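Local coordinates for GTP-binding protein (Thermus thermophilus, PDB 2DBY), which binds GDP and probably works as an ATPase of the OBG family that associates with the ribosome and its large subunit, at residues V80-L94 and A128-L140. Residues are numbered along the deposited sequence; the frame is centred on the assembly and turned at random.
Sequences VKGAHKGEGLGNQFL and AEVVETELLLADL
The switch II loop of this P-loop NTPase, which follows the G3 (DxxG) motif, leans on the long helix 124-156 through H84 and E134. H84 NE2 donates to E134 OE2 at 2.7 Å on the syn side of the carboxylate, the oxygen lying close to the imidazole plane; the two planes are turned 53° apart. The same oxygen takes a weak bond from G82 N at 3.3 Å. E134 is bent at chi2 (-48°), and its carboxylate turns toward the loop backbone at G82, with CG 3.3 Å from V80 O. Replacing E134 with an alanine would probably leave H84 NE2 and G82 N without their shared acceptor and the imidazole freer to turn. L137 CD1 sits over one ring face in a CH-pi contact, 3.8 Å from the centroid of H84. Within the loop, E87 OE1 accepts A83 N and L89 N from opposite faces of its carboxylate plane, while OE2 takes K85 N, so one side chain ties the loop around H84 to itself. Beyond the polar pair, V80 CG1 meets V131 CG2 at 4.1 Å, and V131 CG1 touches the F93 ring edge at CZ. L94 slides past L135 in the opposite direction, CD2 to CD2 4.0 Å, and also reaches A138 CB. Helix 124-156 also packs on strand 102-108, where V131 meets H105 and L135 meets I103, and on helix 161-175, where L136 and L140 touch L174.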
ATOM      1  N   VAL A  80       6.830 -17.864  12.576  1.00 16.87           N
ATOM      2  CA  VAL A  80       7.825 -17.399  11.601  1.00 12.52           C
ATOM      3  C   VAL A  80       9.084 -18.268  11.428  1.00 12.78           C
ATOM      4  O   VAL A  80       9.376 -18.742  10.313  1.00 14.94           O
ATOM      5  CB  VAL A  80       8.304 -15.960  11.943  1.00 17.08           C
ATOM      6  CG1 VAL A  80       9.286 -15.463  10.882  1.00 16.36           C
ATOM      7  CG2 VAL A  80       7.106 -15.012  12.018  1.00 20.78           C
ATOM      8  N   LYS A  81       9.825 -18.472  12.515  1.00 15.78           N
ATOM      9  CA  LYS A  81      11.065 -19.212  12.423  1.00 18.58           C
ATOM     10  C   LYS A  81      10.946 -20.705  12.473  1.00 20.81           C
ATOM     11  O   LYS A  81      10.708 -21.277  13.536  1.00 22.85           O
ATOM     12  CB  LYS A  81      12.060 -18.768  13.502  1.00 23.39           C
ATOM     13  CG  LYS A  81      13.453 -19.350  13.267  1.00 23.06           C
ATOM     14  CD  LYS A  81      14.448 -18.953  14.336  1.00 29.49           C
ATOM     15  CE  LYS A  81      15.763 -19.731  14.121  1.00 35.44           C
ATOM     16  NZ  LYS A  81      16.628 -19.787  15.334  1.00 41.70           N
ATOM     17  N   GLY A  82      11.194 -21.335  11.326  1.00 16.83           N
ATOM     18  CA  GLY A  82      11.110 -22.781  11.250  1.00 16.08           C
ATOM     19  C   GLY A  82      12.455 -23.476  11.453  1.00 18.60           C
ATOM     20  O   GLY A  82      13.504 -22.844  11.599  1.00 15.12           O
ATOM     21  N   ALA A  83      12.420 -24.801  11.470  1.00 16.23           N
ATOM     22  CA  ALA A  83      13.630 -25.600  11.650  1.00 16.24           C
ATOM     23  C   ALA A  83      14.300 -25.926  10.302  1.00 15.47           C
ATOM     24  O   ALA A  83      15.482 -26.322  10.250  1.00 15.35           O
ATOM     25  CB  ALA A  83      13.274 -26.914  12.397  1.00 16.55           C
ATOM     26  N   HIS A  84      13.541 -25.784   9.222  1.00 14.74           N
ATOM     27  CA  HIS A  84      14.035 -26.088   7.866  1.00 14.57           C
ATOM     28  C   HIS A  84      14.467 -27.550   7.741  1.00 18.76           C
ATOM     29  O   HIS A  84      15.379 -27.890   6.973  1.00 17.01           O
ATOM     30  CB  HIS A  84      15.191 -25.134   7.507  1.00 17.55           C
ATOM     31  CG  HIS A  84      14.759 -23.701   7.453  1.00 19.96           C
ATOM     32  ND1 HIS A  84      14.155 -23.156   6.339  1.00 23.08           N
ATOM     33  CD2 HIS A  84      14.658 -22.769   8.431  1.00 21.28           C
ATOM     34  CE1 HIS A  84      13.687 -21.957   6.640  1.00 19.04           C
ATOM     35  NE2 HIS A  84      13.975 -21.700   7.902  1.00 17.11           N
ATOM     36  N   LYS A  85      13.794 -28.418   8.487  1.00 17.68           N
ATOM     37  CA  LYS A  85      14.094 -29.836   8.417  1.00 18.61           C
ATOM     38  C   LYS A  85      12.973 -30.618   7.759  1.00 16.79           C
ATOM     39  O   LYS A  85      12.827 -31.810   7.968  1.00 21.33           O
ATOM     40  CB  LYS A  85      14.424 -30.370   9.808  1.00 21.27           C
ATOM     41  CG  LYS A  85      15.782 -29.887  10.265  1.00 23.49           C
ATOM     42  CD  LYS A  85      16.114 -30.345  11.660  1.00 23.94           C
ATOM     43  CE  LYS A  85      17.428 -29.736  12.108  1.00 22.38           C
ATOM     44  NZ  LYS A  85      17.693 -30.073  13.541  1.00 27.03           N
ATOM     45  N   GLY A  86      12.180 -29.919   6.951  1.00 18.11           N
ATOM     46  CA  GLY A  86      11.098 -30.553   6.220  1.00 17.97           C
ATOM     47  C   GLY A  86       9.837 -30.832   7.026  1.00 17.99           C
ATOM     48  O   GLY A  86       8.845 -31.340   6.488  1.00 19.88           O
ATOM     49  N   GLU A  87       9.865 -30.459   8.297  1.00 19.18           N
ATOM     50  CA  GLU A  87       8.739 -30.679   9.194  1.00 16.99           C
ATOM     51  C   GLU A  87       7.605 -29.689   8.913  1.00 18.60           C
ATOM     52  O   GLU A  87       6.462 -29.927   9.274  1.00 18.27           O
ATOM     53  CB  GLU A  87       9.210 -30.594  10.652  1.00 14.86           C
ATOM     54  CG  GLU A  87       9.312 -29.200  11.244  1.00 19.35           C
ATOM     55  CD  GLU A  87      10.338 -28.312  10.553  1.00 21.74           C
ATOM     56  OE1 GLU A  87      10.192 -27.074  10.648  1.00 21.93           O
ATOM     57  OE2 GLU A  87      11.291 -28.841   9.931  1.00 20.98           O
ATOM     58  N   GLY A  88       7.928 -28.566   8.284  1.00 16.16           N
ATOM     59  CA  GLY A  88       6.866 -27.639   7.942  1.00 17.29           C
ATOM     60  C   GLY A  88       6.647 -26.387   8.759  1.00 14.96           C
ATOM     61  O   GLY A  88       5.812 -25.569   8.365  1.00 14.66           O
ATOM     62  N   LEU A  89       7.353 -26.228   9.872  1.00 13.06           N
ATOM     63  CA  LEU A  89       7.204 -25.008  10.687  1.00 13.41           C
ATOM     64  C   LEU A  89       7.510 -23.781   9.820  1.00 14.24           C
ATOM     65  O   LEU A  89       8.521 -23.748   9.095  1.00 14.37           O
ATOM     66  CB  LEU A  89       8.194 -24.996  11.875  1.00 12.21           C
ATOM     67  CG  LEU A  89       7.938 -26.045  12.960  1.00 12.89           C
ATOM     68  CD1 LEU A  89       9.048 -25.986  13.984  1.00 23.52           C
ATOM     69  CD2 LEU A  89       6.582 -25.766  13.627  1.00 15.27           C
ATOM     70  N   GLY A  90       6.651 -22.771   9.919  1.00 13.12           N
ATOM     71  CA  GLY A  90       6.868 -21.540   9.163  1.00 12.85           C
ATOM     72  C   GLY A  90       6.274 -21.532   7.772  1.00 15.93           C
ATOM     73  O   GLY A  90       6.256 -20.491   7.113  1.00 13.58           O
ATOM     74  N   ASN A  91       5.779 -22.673   7.303  1.00 15.36           N
ATOM     75  CA  ASN A  91       5.251 -22.713   5.940  1.00 17.46           C
ATOM     76  C   ASN A  91       4.008 -21.862   5.707  1.00 17.04           C
ATOM     77  O   ASN A  91       3.849 -21.261   4.625  1.00 15.49           O
ATOM     78  CB  ASN A  91       4.942 -24.145   5.505  1.00 19.96           C
ATOM     79  CG  ASN A  91       6.180 -24.923   5.129  1.00 25.78           C
ATOM     80  OD1 ASN A  91       7.281 -24.377   5.047  1.00 38.87           O
ATOM     81  ND2 ASN A  91       6.002 -26.209   4.875  1.00 31.93           N
ATOM     82  N   GLN A  92       3.133 -21.833   6.704  1.00 15.67           N
ATOM     83  CA  GLN A  92       1.890 -21.060   6.620  1.00 18.10           C
ATOM     84  C   GLN A  92       2.203 -19.570   6.512  1.00 11.01           C
ATOM     85  O   GLN A  92       1.604 -18.863   5.727  1.00 15.47           O
ATOM     86  CB  GLN A  92       1.019 -21.312   7.851  1.00 29.26           C
ATOM     87  CG  GLN A  92       0.334 -22.679   7.877  1.00 35.59           C
ATOM     88  CD  GLN A  92      -0.799 -22.793   6.872  1.00 44.42           C
ATOM     89  OE1 GLN A  92      -0.580 -22.775   5.658  1.00 49.68           O
ATOM     90  NE2 GLN A  92      -2.023 -22.909   7.379  1.00 50.45           N
ATOM     91  N   PHE A  93       3.150 -19.104   7.312  1.00 14.02           N
ATOM     92  CA  PHE A  93       3.548 -17.705   7.274  1.00 14.36           C
ATOM     93  C   PHE A  93       4.031 -17.338   5.871  1.00 15.77           C
ATOM     94  O   PHE A  93       3.613 -16.337   5.305  1.00 13.52           O
ATOM     95  CB  PHE A  93       4.645 -17.467   8.314  1.00 13.64           C
ATOM     96  CG  PHE A  93       5.185 -16.048   8.320  1.00 14.52           C
ATOM     97  CD1 PHE A  93       4.469 -15.024   8.933  1.00 15.92           C
ATOM     98  CD2 PHE A  93       6.417 -15.749   7.713  1.00 14.49           C
ATOM     99  CE1 PHE A  93       4.977 -13.693   8.956  1.00 17.10           C
ATOM    100  CE2 PHE A  93       6.942 -14.444   7.716  1.00 14.91           C
ATOM    101  CZ  PHE A  93       6.218 -13.398   8.346  1.00 16.05           C
ATOM    102  N   LEU A  94       4.908 -18.147   5.285  1.00 13.61           N
ATOM    103  CA  LEU A  94       5.389 -17.847   3.937  1.00 14.27           C
ATOM    104  C   LEU A  94       4.237 -17.839   2.930  1.00 16.50           C
ATOM    105  O   LEU A  94       4.192 -17.005   2.028  1.00 15.16           O
ATOM    106  CB  LEU A  94       6.418 -18.886   3.480  1.00 13.61           C
ATOM    107  CG  LEU A  94       7.718 -18.944   4.289  1.00 14.60           C
ATOM    108  CD1 LEU A  94       8.564 -20.145   3.819  1.00 15.86           C
ATOM    109  CD2 LEU A  94       8.496 -17.620   4.093  1.00 15.50           C
ATOM    110  N   ALA A 128      13.346  -7.744  13.142  1.00 13.35           N
ATOM    111  CA  ALA A 128      13.368  -7.504  11.701  1.00 13.21           C
ATOM    112  C   ALA A 128      14.237  -8.555  11.001  1.00 16.26           C
ATOM    113  O   ALA A 128      13.864  -9.097   9.967  1.00 16.69           O
ATOM    114  CB  ALA A 128      13.913  -6.102  11.411  1.00 17.46           C
ATOM    115  N   GLU A 129      15.400  -8.838  11.580  1.00 17.06           N
ATOM    116  CA  GLU A 129      16.291  -9.837  10.990  1.00 20.53           C
ATOM    117  C   GLU A 129      15.710 -11.252  11.010  1.00 16.17           C
ATOM    118  O   GLU A 129      15.956 -12.037  10.092  1.00 16.17           O
ATOM    119  CB  GLU A 129      17.653  -9.821  11.694  1.00 25.99           C
ATOM    120  CG  GLU A 129      18.633 -10.823  11.090  1.00 40.92           C
ATOM    121  CD  GLU A 129      19.985 -10.849  11.784  1.00 51.52           C
ATOM    122  OE1 GLU A 129      20.861 -11.626  11.332  1.00 56.20           O
ATOM    123  OE2 GLU A 129      20.171 -10.100  12.772  1.00 57.14           O
ATOM    124  N   VAL A 130      14.945 -11.585  12.053  1.00 17.21           N
ATOM    125  CA  VAL A 130      14.335 -12.910  12.149  1.00 16.03           C
ATOM    126  C   VAL A 130      13.382 -13.127  10.984  1.00 15.56           C
ATOM    127  O   VAL A 130      13.450 -14.143  10.298  1.00 14.20           O
ATOM    128  CB  VAL A 130      13.562 -13.116  13.489  1.00 17.43           C
ATOM    129  CG1 VAL A 130      12.671 -14.371  13.395  1.00 19.40           C
ATOM    130  CG2 VAL A 130      14.557 -13.277  14.640  1.00 22.49           C
ATOM    131  N   VAL A 131      12.491 -12.167  10.752  1.00 12.38           N
ATOM    132  CA  VAL A 131      11.561 -12.320   9.647  1.00 11.96           C
ATOM    133  C   VAL A 131      12.286 -12.301   8.313  1.00 12.82           C
ATOM    134  O   VAL A 131      12.043 -13.151   7.461  1.00 14.99           O
ATOM    135  CB  VAL A 131      10.487 -11.199   9.661  1.00 12.91           C
ATOM    136  CG1 VAL A 131       9.671 -11.222   8.356  1.00 13.15           C
ATOM    137  CG2 VAL A 131       9.578 -11.406  10.870  1.00 13.86           C
ATOM    138  N   GLU A 132      13.187 -11.341   8.153  1.00 11.14           N
ATOM    139  CA  GLU A 132      13.917 -11.173   6.903  1.00 13.87           C
ATOM    140  C   GLU A 132      14.709 -12.435   6.587  1.00 15.48           C
ATOM    141  O   GLU A 132      14.763 -12.862   5.440  1.00 15.72           O
ATOM    142  CB  GLU A 132      14.819  -9.947   7.002  1.00 19.59           C
ATOM    143  CG  GLU A 132      15.722  -9.664   5.808  1.00 21.99           C
ATOM    144  CD  GLU A 132      14.995  -9.384   4.511  1.00 31.80           C
ATOM    145  OE1 GLU A 132      13.847  -8.880   4.533  1.00 29.07           O
ATOM    146  OE2 GLU A 132      15.605  -9.649   3.448  1.00 29.23           O
ATOM    147  N   THR A 133      15.321 -13.034   7.599  1.00 14.97           N
ATOM    148  CA  THR A 133      16.084 -14.269   7.373  1.00 14.02           C
ATOM    149  C   THR A 133      15.196 -15.384   6.787  1.00 14.46           C
ATOM    150  O   THR A 133      15.584 -16.046   5.822  1.00 12.90           O
ATOM    151  CB  THR A 133      16.772 -14.687   8.675  1.00 15.39           C
ATOM    152  OG1 THR A 133      17.879 -13.789   8.875  1.00 20.67           O
ATOM    153  CG2 THR A 133      17.280 -16.135   8.615  1.00 22.85           C
ATOM    154  N   GLU A 134      13.990 -15.571   7.327  1.00 13.22           N
ATOM    155  CA  GLU A 134      13.097 -16.593   6.782  1.00 11.29           C
ATOM    156  C   GLU A 134      12.683 -16.265   5.329  1.00 13.23           C
ATOM    157  O   GLU A 134      12.564 -17.154   4.472  1.00 11.71           O
ATOM    158  CB  GLU A 134      11.833 -16.734   7.649  1.00 12.26           C
ATOM    159  CG  GLU A 134      12.091 -17.258   9.090  1.00 16.66           C
ATOM    160  CD  GLU A 134      12.981 -18.500   9.139  1.00 20.65           C
ATOM    161  OE1 GLU A 134      14.162 -18.365   9.538  1.00 15.39           O
ATOM    162  OE2 GLU A 134      12.506 -19.603   8.781  1.00 18.35           O
ATOM    163  N   LEU A 135      12.455 -14.986   5.035  1.00 12.11           N
ATOM    164  CA  LEU A 135      12.065 -14.631   3.658  1.00 11.92           C
ATOM    165  C   LEU A 135      13.231 -14.865   2.680  1.00 10.45           C
ATOM    166  O   LEU A 135      13.029 -15.300   1.538  1.00 11.40           O
ATOM    167  CB  LEU A 135      11.630 -13.164   3.570  1.00 12.48           C
ATOM    168  CG  LEU A 135      10.475 -12.743   4.495  1.00 12.23           C
ATOM    169  CD1 LEU A 135      10.066 -11.309   4.145  1.00 14.33           C
ATOM    170  CD2 LEU A 135       9.289 -13.676   4.304  1.00 13.27           C
ATOM    171  N   LEU A 136      14.437 -14.567   3.148  1.00 11.87           N
ATOM    172  CA  LEU A 136      15.634 -14.753   2.337  1.00 14.32           C
ATOM    173  C   LEU A 136      15.830 -16.229   2.036  1.00 13.25           C
ATOM    174  O   LEU A 136      16.116 -16.580   0.905  1.00 12.77           O
ATOM    175  CB  LEU A 136      16.874 -14.218   3.066  1.00 17.09           C
ATOM    176  CG  LEU A 136      17.113 -12.715   3.043  1.00 17.14           C
ATOM    177  CD1 LEU A 136      18.093 -12.348   4.144  1.00 19.97           C
ATOM    178  CD2 LEU A 136      17.666 -12.303   1.674  1.00 22.52           C
ATOM    179  N   LEU A 137      15.662 -17.095   3.039  1.00 11.42           N
ATOM    180  CA  LEU A 137      15.846 -18.524   2.831  1.00 13.35           C
ATOM    181  C   LEU A 137      14.865 -19.042   1.792  1.00 15.17           C
ATOM    182  O   LEU A 137      15.220 -19.864   0.936  1.00 13.60           O
ATOM    183  CB  LEU A 137      15.676 -19.284   4.159  1.00 14.04           C
ATOM    184  CG  LEU A 137      16.842 -19.065   5.134  1.00 14.84           C
ATOM    185  CD1 LEU A 137      16.491 -19.682   6.498  1.00 20.76           C
ATOM    186  CD2 LEU A 137      18.095 -19.702   4.583  1.00 19.06           C
ATOM    187  N   ALA A 138      13.623 -18.570   1.842  1.00 11.79           N
ATOM    188  CA  ALA A 138      12.645 -19.028   0.857  1.00 11.11           C
ATOM    189  C   ALA A 138      13.017 -18.538  -0.549  1.00 13.45           C
ATOM    190  O   ALA A 138      12.903 -19.285  -1.542  1.00 13.53           O
ATOM    191  CB  ALA A 138      11.232 -18.516   1.237  1.00 13.77           C
ATOM    192  N   ASP A 139      13.470 -17.288  -0.626  1.00 10.98           N
ATOM    193  CA  ASP A 139      13.830 -16.681  -1.913  1.00  8.51           C
ATOM    194  C   ASP A 139      15.061 -17.339  -2.531  1.00  9.98           C
ATOM    195  O   ASP A 139      15.139 -17.456  -3.767  1.00 12.66           O
ATOM    196  CB  ASP A 139      14.113 -15.191  -1.750  1.00  9.60           C
ATOM    197  CG  ASP A 139      12.837 -14.346  -1.731  1.00 12.91           C
ATOM    198  OD1 ASP A 139      11.752 -14.899  -2.008  1.00 13.12           O
ATOM    199  OD2 ASP A 139      12.932 -13.128  -1.466  1.00 12.20           O
ATOM    200  N   LEU A 140      16.009 -17.746  -1.687  1.00 10.10           N
ATOM    201  CA  LEU A 140      17.225 -18.400  -2.211  1.00 12.18           C
ATOM    202  C   LEU A 140      16.822 -19.731  -2.833  1.00 13.06           C
ATOM    203  O   LEU A 140      17.311 -20.091  -3.893  1.00 13.06           O
ATOM    204  CB  LEU A 140      18.272 -18.594  -1.100  1.00 10.61           C
ATOM    205  CG  LEU A 140      18.945 -17.286  -0.674  1.00 12.28           C
ATOM    206  CD1 LEU A 140      19.726 -17.467   0.648  1.00 17.13           C
ATOM    207  CD2 LEU A 140      19.903 -16.864  -1.781  1.00 16.05           C
TER